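Local coordinates for protein phosphoribulokinase (Rhodobacter sphaeroides, PDB 1A7J) that catalyses the ATP-dependent phosphorylation of D-ribulose 5-phosphate to D-ribulose 1,5-bisphosphate in the Calvin cycle, at residues Ile8-Ser13 with Ile152-Val157; Ser19-Thr24 with Phe129-His134; Asp26-Arg31 with Ala271-Leu276; Val37-Asp42 with Arg119-Asp124. All blocks are in the same frame, centred on the assembly; numbering follows the deposited sequence.

Contact 1: Ile8-Ser13 with Ile152-Val157; sequences ISVTGS and IGVVPV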
loop_
_atom_site.group_PDB
_atom_site.type_symbol
_atom_site.label_atom_id
_atom_site.label_comp_id
_atom_site.label_asym_id
_atom_site.label_seq_id
_atom_site.Cartn_x
_atom_site.Cartn_y
_atom_site.Cartn_z
ATOM N N ILE A 8 2.243 6.645 9.931
ATOM C CA ILE A 8 2.695 6.648 8.526
ATOM C C ILE A 8 1.921 5.605 7.723
ATOM O O ILE A 8 1.821 4.451 8.133
ATOM C CB ILE A 8 4.193 6.294 8.431
ATOM C CG1 ILE A 8 5.017 7.407 9.071
ATOM C CG2 ILE A 8 4.611 6.097 6.957
ATOM C CD1 ILE A 8 6.431 7.029 9.271
ATOM N N SER A 9 1.488 5.975 6.522
ATOM C CA SER A 9 0.522 5.176 5.771
ATOM C C SER A 9 0.892 5.068 4.299
ATOM O O SER A 9 0.775 6.046 3.557
ATOM C CB SER A 9 -0.861 5.808 5.908
ATOM O OG SER A 9 -1.864 5.045 5.266
ATOM N N VAL A 10 1.315 3.866 3.893
ATOM C CA VAL A 10 1.646 3.509 2.510
ATOM C C VAL A 10 0.465 2.792 1.847
ATOM O O VAL A 10 0.006 1.760 2.326
ATOM C CB VAL A 10 2.860 2.558 2.488
ATOM C CG1 VAL A 10 3.259 2.244 1.076
ATOM C CG2 VAL A 10 4.029 3.158 3.264
ATOM N N THR A 11 -0.071 3.355 0.776
ATOM C CA THR A 11 -1.223 2.738 0.128
ATOM C C THR A 11 -0.930 2.432 -1.335
ATOM O O THR A 11 -0.062 3.066 -1.939
ATOM C CB THR A 11 -2.452 3.625 0.209
ATOM O OG1 THR A 11 -3.572 2.935 -0.338
ATOM C CG2 THR A 11 -2.253 4.849 -0.607
ATOM N N GLY A 12 -1.549 1.369 -1.841
ATOM C CA GLY A 12 -1.377 0.982 -3.229
ATOM C C GLY A 12 -0.627 -0.321 -3.477
ATOM O O GLY A 12 -0.952 -1.066 -4.401
ATOM N N SER A 13 0.395 -0.599 -2.675
ATOM C CA SER A 13 1.233 -1.769 -2.902
ATOM C C SER A 13 0.900 -2.891 -1.925
ATOM O O SER A 13 0.855 -2.658 -0.721
ATOM C CB SER A 13 2.707 -1.391 -2.735
ATOM O OG SER A 13 2.914 -0.808 -1.453
ATOM N N ILE A 152 1.953 7.926 1.900
ATOM C CA ILE A 152 2.761 7.602 0.737
ATOM C C ILE A 152 1.968 6.676 -0.163
ATOM O O ILE A 152 1.162 5.863 0.303
ATOM C CB ILE A 152 4.043 6.891 1.162
ATOM C CG1 ILE A 152 4.846 7.789 2.088
ATOM C CG2 ILE A 152 4.865 6.509 -0.034
ATOM C CD1 ILE A 152 4.904 7.252 3.479
ATOM N N GLY A 153 2.146 6.831 -1.459
ATOM C CA GLY A 153 1.472 5.938 -2.374
ATOM C C GLY A 153 2.525 5.200 -3.146
ATOM O O GLY A 153 3.463 5.797 -3.628
ATOM N N VAL A 154 2.452 3.889 -3.158
ATOM C CA VAL A 154 3.326 3.140 -4.020
ATOM C C VAL A 154 2.468 2.350 -4.986
ATOM O O VAL A 154 1.786 1.420 -4.586
ATOM C CB VAL A 154 4.198 2.199 -3.211
ATOM C CG1 VAL A 154 5.343 1.715 -4.075
ATOM C CG2 VAL A 154 4.730 2.920 -1.976
ATOM N N VAL A 155 2.460 2.769 -6.240
ATOM C CA VAL A 155 1.474 2.334 -7.220
ATOM C C VAL A 155 2.197 1.948 -8.516
ATOM O O VAL A 155 3.057 2.689 -8.967
ATOM C CB VAL A 155 0.515 3.493 -7.572
ATOM C CG1 VAL A 155 -0.879 3.008 -7.601
ATOM C CG2 VAL A 155 0.651 4.608 -6.591
ATOM N N PRO A 156 1.792 0.849 -9.189
ATOM C CA PRO A 156 2.227 0.602 -10.572
ATOM C C PRO A 156 1.272 1.128 -11.636
ATOM O O PRO A 156 0.089 1.329 -11.348
ATOM C CB PRO A 156 2.322 -0.917 -10.642
ATOM C CG PRO A 156 1.334 -1.392 -9.633
ATOM C CD PRO A 156 1.413 -0.410 -8.513
ATOM N N VAL A 157 1.759 1.326 -12.868
ATOM C CA VAL A 157 0.855 1.710 -13.939
ATOM C C VAL A 157 -0.063 0.539 -14.195
ATOM O O VAL A 157 0.349 -0.598 -14.043
ATOM C CB VAL A 157 1.583 2.086 -15.219
ATOM C CG1 VAL A 157 2.299 3.359 -15.014
ATOM C CG2 VAL A 157 2.526 1.021 -15.618
#

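Contact 2: Ser19-Thr24 with Phe129-His134; sequences STVKHT and FYEGLH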
loop_
_atom_site.group_PDB
_atom_site.type_symbol
_atom_site.label_atom_id
_atom_site.label_comp_id
_atom_site.label_asym_id
_atom_site.label_seq_id
_atom_site.Cartn_x
_atom_site.Cartn_y
_atom_site.Cartn_z
ATOM N N SER A 19 6.216 -5.700 -2.390
ATOM C CA SER A 19 6.377 -5.300 -0.976
ATOM C C SER A 19 7.845 -5.113 -0.574
ATOM O O SER A 19 8.189 -5.245 0.607
ATOM C CB SER A 19 5.743 -6.346 -0.035
ATOM O OG SER A 19 5.014 -5.758 1.037
ATOM N N THR A 20 8.679 -4.709 -1.533
ATOM C CA THR A 20 10.063 -4.292 -1.268
ATOM C C THR A 20 10.088 -3.305 -0.115
ATOM O O THR A 20 11.101 -3.123 0.553
ATOM C CB THR A 20 10.646 -3.536 -2.469
ATOM O OG1 THR A 20 10.183 -4.141 -3.684
ATOM C CG2 THR A 20 12.167 -3.537 -2.415
ATOM N N VAL A 21 8.925 -2.714 0.121
ATOM C CA VAL A 21 8.796 -1.437 0.759
ATOM C C VAL A 21 9.011 -1.500 2.253
ATOM O O VAL A 21 9.638 -0.612 2.826
ATOM C CB VAL A 21 7.424 -0.874 0.461
ATOM C CG1 VAL A 21 7.382 0.575 0.844
ATOM C CG2 VAL A 21 7.108 -1.035 -1.013
ATOM N N LYS A 22 8.587 -2.598 2.867
ATOM C CA LYS A 22 8.660 -2.726 4.321
ATOM C C LYS A 22 10.117 -2.693 4.802
ATOM O O LYS A 22 10.487 -1.862 5.646
ATOM C CB LYS A 22 7.986 -4.024 4.770
ATOM C CG LYS A 22 6.966 -3.848 5.887
ATOM C CD LYS A 22 7.620 -3.399 7.203
ATOM C CE LYS A 22 6.707 -3.650 8.415
ATOM N NZ LYS A 22 7.320 -3.244 9.722
ATOM N N HIS A 23 10.963 -3.472 4.119
ATOM C CA HIS A 23 12.393 -3.594 4.446
ATOM C C HIS A 23 13.042 -2.218 4.512
ATOM O O HIS A 23 13.796 -1.930 5.429
ATOM C CB HIS A 23 13.104 -4.483 3.397
ATOM C CG HIS A 23 14.223 -5.330 3.947
ATOM N ND1 HIS A 23 15.451 -5.435 3.321
ATOM C CD2 HIS A 23 14.290 -6.137 5.033
ATOM C CE1 HIS A 23 16.224 -6.263 4.002
ATOM N NE2 HIS A 23 15.545 -6.704 5.044
ATOM N N THR A 24 12.606 -1.334 3.628
ATOM C CA THR A 24 13.098 0.029 3.573
ATOM C C THR A 24 12.735 0.830 4.822
ATOM O O THR A 24 13.601 1.454 5.444
ATOM C CB THR A 24 12.547 0.752 2.351
ATOM O OG1 THR A 24 12.765 -0.045 1.180
ATOM C CG2 THR A 24 13.248 2.068 2.185
ATOM N N PHE A 129 2.795 2.063 11.669
ATOM C CA PHE A 129 3.074 1.946 10.249
ATOM C C PHE A 129 2.034 1.048 9.618
ATOM O O PHE A 129 1.849 -0.075 10.055
ATOM C CB PHE A 129 4.442 1.323 10.037
ATOM C CG PHE A 129 4.808 1.134 8.594
ATOM C CD1 PHE A 129 5.038 2.241 7.779
ATOM C CD2 PHE A 129 4.989 -0.143 8.069
ATOM C CE1 PHE A 129 5.448 2.086 6.458
ATOM C CE2 PHE A 129 5.397 -0.313 6.755
ATOM C CZ PHE A 129 5.629 0.803 5.944
ATOM N N TYR A 130 1.419 1.512 8.539
ATOM C CA TYR A 130 0.444 0.712 7.808
ATOM C C TYR A 130 0.935 0.509 6.363
ATOM O O TYR A 130 1.459 1.440 5.751
ATOM C CB TYR A 130 -0.899 1.444 7.810
ATOM C CG TYR A 130 -1.942 0.827 6.928
ATOM C CD1 TYR A 130 -2.018 1.147 5.577
ATOM C CD2 TYR A 130 -2.841 -0.106 7.433
ATOM C CE1 TYR A 130 -2.947 0.551 4.748
ATOM C CE2 TYR A 130 -3.790 -0.720 6.607
ATOM C CZ TYR A 130 -3.831 -0.379 5.270
ATOM O OH TYR A 130 -4.782 -0.940 4.447
ATOM N N GLU A 131 0.826 -0.715 5.843
ATOM C CA GLU A 131 1.005 -0.983 4.408
ATOM C C GLU A 131 -0.209 -1.746 3.827
ATOM O O GLU A 131 -0.528 -2.860 4.282
ATOM C CB GLU A 131 2.301 -1.787 4.176
ATOM C CG GLU A 131 2.622 -2.115 2.690
ATOM C CD GLU A 131 3.980 -2.800 2.475
ATOM O OE1 GLU A 131 4.434 -3.535 3.384
ATOM O OE2 GLU A 131 4.587 -2.609 1.391
ATOM N N GLY A 132 -0.901 -1.148 2.852
ATOM C CA GLY A 132 -1.900 -1.896 2.102
ATOM C C GLY A 132 -2.586 -1.098 1.031
ATOM O O GLY A 132 -2.077 -0.067 0.639
ATOM N N LEU A 133 -3.740 -1.568 0.565
ATOM C CA LEU A 133 -4.532 -0.849 -0.437
ATOM C C LEU A 133 -5.520 0.208 0.062
ATOM O O LEU A 133 -6.241 0.790 -0.748
ATOM C CB LEU A 133 -5.325 -1.822 -1.318
ATOM C CG LEU A 133 -4.752 -2.960 -2.167
ATOM C CD1 LEU A 133 -3.277 -3.107 -2.014
ATOM C CD2 LEU A 133 -5.430 -4.224 -1.723
ATOM N N HIS A 134 -5.635 0.396 1.378
ATOM C CA HIS A 134 -6.604 1.357 1.919
ATOM C C HIS A 134 -6.098 2.256 3.054
ATOM O O HIS A 134 -6.894 2.710 3.878
ATOM C CB HIS A 134 -7.876 0.625 2.363
ATOM C CG HIS A 134 -8.684 0.040 1.234
ATOM N ND1 HIS A 134 -8.649 -1.300 0.914
ATOM C CD2 HIS A 134 -9.598 0.595 0.399
ATOM C CE1 HIS A 134 -9.507 -1.548 -0.059
ATOM N NE2 HIS A 134 -10.096 -0.416 -0.392
#

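Contact 3: Asp26-Arg31 with Ala271-Leu276; sequences DQIFRR and AMQLIL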
loop_
_atom_site.group_PDB
_atom_site.type_symbol
_atom_site.label_atom_id
_atom_site.label_comp_id
_atom_site.label_asym_id
_atom_site.label_seq_id
_atom_site.Cartn_x
_atom_site.Cartn_y
_atom_site.Cartn_z
ATOM N N ASP A 26 11.802 -0.418 7.716
ATOM C CA ASP A 26 12.532 -1.126 8.764
ATOM C C ASP A 26 13.945 -0.555 8.874
ATOM O O ASP A 26 14.311 -0.008 9.909
ATOM C CB ASP A 26 12.604 -2.633 8.455
ATOM C CG ASP A 26 11.279 -3.364 8.705
ATOM O OD1 ASP A 26 10.424 -2.813 9.432
ATOM O OD2 ASP A 26 11.106 -4.506 8.208
ATOM N N GLN A 27 14.643 -0.517 7.736
ATOM C CA GLN A 27 16.004 0.026 7.612
ATOM C C GLN A 27 16.121 1.439 8.187
ATOM O O GLN A 27 17.183 1.843 8.646
ATOM C CB GLN A 27 16.437 0.056 6.136
ATOM C CG GLN A 27 17.112 -1.216 5.622
ATOM C CD GLN A 27 17.319 -1.218 4.099
ATOM O OE1 GLN A 27 18.330 -0.730 3.589
ATOM N NE2 GLN A 27 16.384 -1.821 3.382
ATOM N N ILE A 28 15.039 2.201 8.127
ATOM C CA ILE A 28 15.068 3.571 8.599
ATOM C C ILE A 28 14.709 3.668 10.082
ATOM O O ILE A 28 15.388 4.360 10.832
ATOM C CB ILE A 28 14.132 4.453 7.749
ATOM C CG1 ILE A 28 14.614 4.474 6.309
ATOM C CG2 ILE A 28 14.127 5.870 8.245
ATOM C CD1 ILE A 28 13.498 4.730 5.377
ATOM N N PHE A 29 13.676 2.956 10.518
ATOM C CA PHE A 29 13.323 2.923 11.931
ATOM C C PHE A 29 14.455 2.314 12.758
ATOM O O PHE A 29 14.568 2.568 13.948
ATOM C CB PHE A 29 12.065 2.095 12.157
ATOM C CG PHE A 29 10.898 2.529 11.342
ATOM C CD1 PHE A 29 10.747 3.849 10.973
ATOM C CD2 PHE A 29 9.922 1.609 10.984
ATOM C CE1 PHE A 29 9.627 4.249 10.259
ATOM C CE2 PHE A 29 8.820 1.986 10.276
ATOM C CZ PHE A 29 8.664 3.314 9.910
ATOM N N ARG A 30 15.234 1.435 12.146
ATOM C CA ARG A 30 16.383 0.833 12.813
ATOM C C ARG A 30 17.540 1.828 12.808
ATOM O O ARG A 30 18.203 2.047 13.825
ATOM C CB ARG A 30 16.793 -0.440 12.089
ATOM C CG ARG A 30 18.049 -1.083 12.634
ATOM C CD ARG A 30 18.800 -1.792 11.524
ATOM N NE ARG A 30 20.114 -1.195 11.308
ATOM C CZ ARG A 30 20.461 -0.518 10.218
ATOM N NH1 ARG A 30 19.629 -0.454 9.186
ATOM N NH2 ARG A 30 21.652 0.074 10.154
ATOM N N ARG A 31 17.718 2.479 11.662
ATOM C CA ARG A 31 18.721 3.513 11.468
ATOM C C ARG A 31 18.486 4.684 12.407
ATOM O O ARG A 31 19.423 5.382 12.753
ATOM C CB ARG A 31 18.658 4.001 10.024
ATOM C CG ARG A 31 19.943 4.577 9.480
ATOM C CD ARG A 31 20.152 4.116 8.049
ATOM N NE ARG A 31 20.455 2.687 7.985
ATOM C CZ ARG A 31 20.762 2.034 6.869
ATOM N NH1 ARG A 31 20.607 2.625 5.690
ATOM N NH2 ARG A 31 21.142 0.761 6.923
ATOM N N ALA A 271 16.231 5.981 -3.026
ATOM C CA ALA A 271 15.400 7.176 -3.097
ATOM C C ALA A 271 14.393 7.259 -1.947
ATOM O O ALA A 271 14.211 8.309 -1.338
ATOM C CB ALA A 271 14.693 7.206 -4.399
ATOM N N MET A 272 13.834 6.131 -1.552
ATOM C CA MET A 272 13.073 6.108 -0.316
ATOM C C MET A 272 13.905 6.452 0.926
ATOM O O MET A 272 13.530 7.322 1.689
ATOM C CB MET A 272 12.358 4.761 -0.159
ATOM C CG MET A 272 11.353 4.545 -1.254
ATOM S SD MET A 272 10.323 3.136 -1.010
ATOM C CE MET A 272 9.703 3.522 0.499
ATOM N N GLN A 273 15.088 5.881 1.077
ATOM C CA GLN A 273 15.933 6.272 2.194
ATOM C C GLN A 273 16.278 7.734 2.167
ATOM O O GLN A 273 15.934 8.444 3.099
ATOM C CB GLN A 273 17.203 5.453 2.232
ATOM C CG GLN A 273 16.981 4.129 2.894
ATOM C CD GLN A 273 18.210 3.282 2.882
ATOM O OE1 GLN A 273 19.292 3.738 3.259
ATOM N NE2 GLN A 273 18.069 2.043 2.423
ATOM N N LEU A 274 16.819 8.225 1.055
ATOM C CA LEU A 274 17.211 9.619 1.001
ATOM C C LEU A 274 16.025 10.515 1.231
ATOM O O LEU A 274 16.180 11.638 1.686
ATOM C CB LEU A 274 17.799 9.985 -0.341
ATOM C CG LEU A 274 19.111 9.356 -0.749
ATOM C CD1 LEU A 274 19.525 9.992 -2.054
ATOM C CD2 LEU A 274 20.142 9.579 0.322
ATOM N N ILE A 275 14.863 10.113 0.752
ATOM C CA ILE A 275 13.734 11.024 0.797
ATOM C C ILE A 275 13.039 10.948 2.141
ATOM O O ILE A 275 12.952 11.956 2.827
ATOM C CB ILE A 275 12.757 10.755 -0.374
ATOM C CG1 ILE A 275 13.395 11.266 -1.654
ATOM C CG2 ILE A 275 11.396 11.429 -0.153
ATOM C CD1 ILE A 275 12.690 10.836 -2.821
ATOM N N LEU A 276 12.845 9.735 2.643
ATOM C CA LEU A 276 11.957 9.484 3.770
ATOM C C LEU A 276 12.657 9.548 5.116
ATOM O O LEU A 276 12.018 9.564 6.173
ATOM C CB LEU A 276 11.342 8.106 3.640
ATOM C CG LEU A 276 9.996 7.828 2.982
ATOM C CD1 LEU A 276 9.402 8.993 2.232
ATOM C CD2 LEU A 276 10.220 6.643 2.078
#

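Contact 4: Val37-Asp42 with Arg119-Asp124; sequences VSIEGD and RDFDSD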
loop_
_atom_site.group_PDB
_atom_site.type_symbol
_atom_site.label_atom_id
_atom_site.label_comp_id
_atom_site.label_asym_id
_atom_site.label_seq_id
_atom_site.Cartn_x
_atom_site.Cartn_y
_atom_site.Cartn_z
ATOM N N VAL A 37 5.259 -0.020 15.735
ATOM C CA VAL A 37 4.248 -1.045 15.529
ATOM C C VAL A 37 3.715 -0.969 14.106
ATOM O O VAL A 37 3.782 0.073 13.477
ATOM C CB VAL A 37 3.064 -0.899 16.510
ATOM C CG1 VAL A 37 3.553 -0.976 17.941
ATOM C CG2 VAL A 37 2.333 0.400 16.269
ATOM N N SER A 38 3.173 -2.060 13.595
ATOM C CA SER A 38 2.754 -2.061 12.212
ATOM C C SER A 38 1.466 -2.835 11.987
ATOM O O SER A 38 0.994 -3.540 12.878
ATOM C CB SER A 38 3.876 -2.620 11.336
ATOM O OG SER A 38 4.061 -4.010 11.539
ATOM N N ILE A 39 0.803 -2.500 10.883
ATOM C CA ILE A 39 -0.411 -3.147 10.419
ATOM C C ILE A 39 -0.176 -3.587 8.972
ATOM O O ILE A 39 0.333 -2.807 8.162
ATOM C CB ILE A 39 -1.597 -2.161 10.458
ATOM C CG1 ILE A 39 -1.994 -1.847 11.907
ATOM C CG2 ILE A 39 -2.788 -2.729 9.715
ATOM C CD1 ILE A 39 -3.159 -0.872 12.005
ATOM N N GLU A 40 -0.302 -4.894 8.745
ATOM C CA GLU A 40 -0.425 -5.476 7.410
ATOM C C GLU A 40 -1.862 -5.314 6.905
ATOM O O GLU A 40 -2.796 -5.847 7.506
ATOM C CB GLU A 40 -0.104 -6.964 7.458
ATOM C CG GLU A 40 1.353 -7.326 7.313
ATOM C CD GLU A 40 1.515 -8.744 6.805
ATOM O OE1 GLU A 40 1.227 -9.690 7.576
ATOM O OE2 GLU A 40 1.806 -8.910 5.598
ATOM N N GLY A 41 -2.017 -4.704 5.733
ATOM C CA GLY A 41 -3.333 -4.349 5.247
ATOM C C GLY A 41 -4.249 -5.534 5.042
ATOM O O GLY A 41 -5.457 -5.374 5.033
ATOM N N ASP A 42 -3.685 -6.729 4.922
ATOM C CA ASP A 42 -4.497 -7.930 4.749
ATOM C C ASP A 42 -5.328 -8.180 5.991
ATOM O O ASP A 42 -6.456 -8.652 5.910
ATOM C CB ASP A 42 -3.614 -9.150 4.489
ATOM C CG ASP A 42 -2.772 -9.005 3.242
ATOM O OD1 ASP A 42 -3.332 -9.142 2.132
ATOM O OD2 ASP A 42 -1.551 -8.761 3.371
ATOM N N ARG A 119 -4.505 -8.687 18.385
ATOM C CA ARG A 119 -3.521 -8.412 19.419
ATOM C C ARG A 119 -3.760 -7.019 19.956
ATOM O O ARG A 119 -4.155 -6.131 19.212
ATOM C CB ARG A 119 -2.105 -8.460 18.838
ATOM C CG ARG A 119 -1.781 -9.714 17.921
ATOM C CD ARG A 119 -0.690 -9.341 16.912
ATOM N NE ARG A 119 -0.158 -10.440 16.078
ATOM C CZ ARG A 119 0.636 -10.189 15.011
ATOM N NH1 ARG A 119 0.515 -9.007 14.376
ATOM N NH2 ARG A 119 1.495 -11.112 14.506
ATOM N N ASP A 120 -3.445 -6.800 21.225
ATOM C CA ASP A 120 -3.316 -5.441 21.706
ATOM C C ASP A 120 -2.046 -4.860 21.131
ATOM O O ASP A 120 -1.117 -5.593 20.795
ATOM C CB ASP A 120 -3.272 -5.409 23.224
ATOM C CG ASP A 120 -4.652 -5.439 23.847
ATOM O OD1 ASP A 120 -5.646 -5.378 23.087
ATOM O OD2 ASP A 120 -4.742 -5.531 25.089
ATOM N N PHE A 121 -2.037 -3.552 20.935
ATOM C CA PHE A 121 -0.863 -2.909 20.378
ATOM C C PHE A 121 0.193 -2.792 21.459
ATOM O O PHE A 121 -0.095 -2.386 22.588
ATOM C CB PHE A 121 -1.205 -1.517 19.829
ATOM C CG PHE A 121 -1.232 -1.442 18.320
ATOM C CD1 PHE A 121 -0.462 -2.306 17.548
ATOM C CD2 PHE A 121 -2.029 -0.496 17.681
ATOM C CE1 PHE A 121 -0.492 -2.234 16.160
ATOM C CE2 PHE A 121 -2.068 -0.413 16.304
ATOM C CZ PHE A 121 -1.302 -1.282 15.540
ATOM N N ASP A 122 1.414 -3.159 21.096
ATOM C CA ASP A 122 2.577 -2.981 21.953
ATOM C C ASP A 122 2.659 -1.578 22.544
ATOM O O ASP A 122 1.897 -0.684 22.162
ATOM C CB ASP A 122 3.855 -3.276 21.168
ATOM C CG ASP A 122 3.909 -4.704 20.658
ATOM O OD1 ASP A 122 4.217 -5.614 21.461
ATOM O OD2 ASP A 122 3.655 -4.911 19.448
ATOM N N SER A 123 3.619 -1.371 23.438
ATOM C CA SER A 123 3.671 -0.134 24.203
ATOM C C SER A 123 5.009 0.576 24.030
ATOM O O SER A 123 6.010 -0.054 23.703
ATOM C CB SER A 123 3.394 -0.430 25.685
ATOM O OG SER A 123 2.212 -1.210 25.850
ATOM N N ASP A 124 4.977 1.905 24.149
ATOM C CA ASP A 124 6.139 2.794 23.977
ATOM C C ASP A 124 6.528 3.060 22.518
ATOM O O ASP A 124 7.613 3.585 22.244
ATOM C CB ASP A 124 7.349 2.273 24.762
#

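Contact 1: Ile8-Ser13 with Ile152-Val157
The apolar contact of Ile152 with the neighbouring strand is made by its end methyl CD1. That methyl lies 3.7 Å from Ile8 CG2 and brushes Val10 CG2. Two torsions put it there. CG1 stands beside the backbone N, anti to the carbonyl carbon (chi1 -60°), and chi2 is well off a staggered value at 112°. Val10 uses its other branch, anti to its own N, for a second contact: Val10 CG1 sits 3.5 Å from Val154 CG2. These pairs meet at a slant, all on one face of the sheet. Phe25 of helix 21-32 covers the same face, touching Ile8, Val10 and Ile152.

Strands 7-11 and 150-156 run parallel in the central sheet of a P-loop NTPase fold. The first leads straight into the phosphate-binding loop, where Gly12 and Ser13 are predicted to bind ATP. Three backbone bonds tie the strands. Ile152 N gives to Ser9 O (2.8 Å), Thr11 N gives to Ile152 O (2.8 Å), and Val154 N gives to Thr11 O (2.9 Å). Ile152 thus bonds on both sides of Val10, as expected for parallel pairing.

Thr11 faces the opposite side of the sheet. Its CG2 lies near Ile152 O, while Thr11 OG1 hydrogen-bonds to Gln198 OE1, outside the pair of strands. Gly12 has a positive phi of 112°, and a CB there would run into Val154 O. Ser13 then bends back beside Val154, with Ser13 OG 3.7 Å from Val154 CB and Ser13 CB 3.5 Å from Val154 O.

Contact 2: Ser19-Thr24 with Phe129-His134
With CG anti to the backbone N (chi1 -179°), Glu131 reaches from its strand toward Ser19, Val21 and Lys22, and its chain stays extended beyond CG. Phe129, two residues earlier on the same side of the strand, also has CG anti to N (chi1 179°), which sets its ring beside the Lys22 chain. Ser19 to Lys22 lie where the phosphate-binding loop of the P-loop fold passes into helix 21-32. Ser19 and Thr20 are predicted to bind ATP. An acid at the end of strand 127-132 is consistent with the Walker B position of this superfamily.

The Glu131 carboxylate meets three residues. Ser19 OG gives a weak hydrogen bond to Glu131 OE2 at 3.2 Å, and Ser19 is poorly ordered. Val21 CB lies 3.5 Å from the same oxygen, Glu131 OE2. Lys22 CG is 3.6 Å from the other one, Glu131 OE1.

The Lys22 chain bends at chi2 and then runs past the Phe129 ring in the opposite sense. Its methylenes approach the ring obliquely. Its ammonium group does not turn to Glu131: Lys22 NZ is 7.0 Å from Glu131 OE1 and forms a salt bridge with Asp26 OD1, one helical turn on. With an alanine here, the Phe129 ring would probably lose the methylenes beside it, and Asp26 its salt-bridge mate. The Phe129 ring also meets Phe25, with their planes at about 45°. Across the contact, Lys22 CD stands 3.8 Å from Phe129 CE2, and Lys22 CE is 3.9 Å from Phe129 CD2.

Contact 3: Asp26-Arg31 with Ala271-Leu276
Gln27, Ile28 and Arg31 of helix 21-32 all meet one long side chain, Gln273 of helix 268-284. This is helix-to-helix packing beside the central sheet of the alpha/beta fold, and it joins the helix after the P-loop to the last helix of the chain. The two short segments run 10.6 Å apart at closest approach, with a crossing angle of -43°. At that spacing, long side chains do most of the bridging. Gln273 leaves its helix with CG beside the backbone N and stays extended beyond it, which brings its amide up to the other helix.

Gln27 comes first. Its OE1 lies 3.0 Å from Gln273 NE2, and the two amide planes are steeply turned, 75° apart. Gln27 NE2 has weak bonds of its own, to His23 O and to Asp269 OD1.

Ile28 supplies the apolar part. Its CG1 rests 4.2 Å from Gln273 CG, and its CD1 is 4.4 Å from Leu276 CB. Phe25 and Met272 continue the apolar seam on the side toward the sheet.

Arg31 comes last, at the exposed margin, its chain bent at chi2 and chi3. The guanidinium and the Gln273 amide have planes 76° apart. Gln273 OE1 lies at the guanidinium edge, near its plane, 3.0 Å from Arg31 NH1, but the angle is too poor for a hydrogen bond.

Contact 4: Val37-Asp42 with Arg119-Asp124
Val37 lies against a face of the Phe121 ring, and Ile39 meets its edge. Val37 CG2 sits 4.1 Å from the centroid of the Phe121 ring, 18° off the ring normal, in a CH-pi contact. With CG1 anti to the carbonyl carbon (chi1 -59°), CG2 falls between the backbone N and the carbonyl carbon and faces the ring. Val37 CB adds a contact at 3.8 Å to Phe121 CE1. The Ile39 and Phe121 side chains cross at about a right angle. Ile39 CG1 is near the ring plane, 3.7 Å from Phe121 CZ. Ser38 O is also at this edge, in plane, 3.8 Å from Phe121 CE1. The other Val37 branch turns to the next residue, with Val37 CG1 4.0 Å from Asp122 CB.

Leu128, Val83 and Thr95 also touch the Phe121 ring. A serine in its place would probably open a gap over Val37 and leave Ile39 without its aromatic neighbour.

No hydrogen bond joins the two segments. The loop after strand 119-120 covers strand 36-40, an outermost strand, within this chain, of the P-loop kinase sheet, which runs on into Asp42 of the catalytic site.

Contacts 1 and 2 lie in the core, their centres about 4 and 5 Å from the centre of the chain; contacts 3 and 4 are partly buried, their centres about 17 and 16 Å from it. Contacts 1, 2 and 4 each reach the same sheet through at least one strand: strand 127-132 lies between strands 7-11 and 36-40 and bonds to both. Contacts 2 and 3 use successive parts of helix 21-32, and Met272 packs on Val21 and Thr24 between them. Contact 1 is backbone pairing with methyl packing, and contact 2 sets a carboxylate near the ATP loop. Contact 3 brings long polar chains together round Gln273 beside a small apolar patch, while contact 4 is mainly apolar packing round one ring.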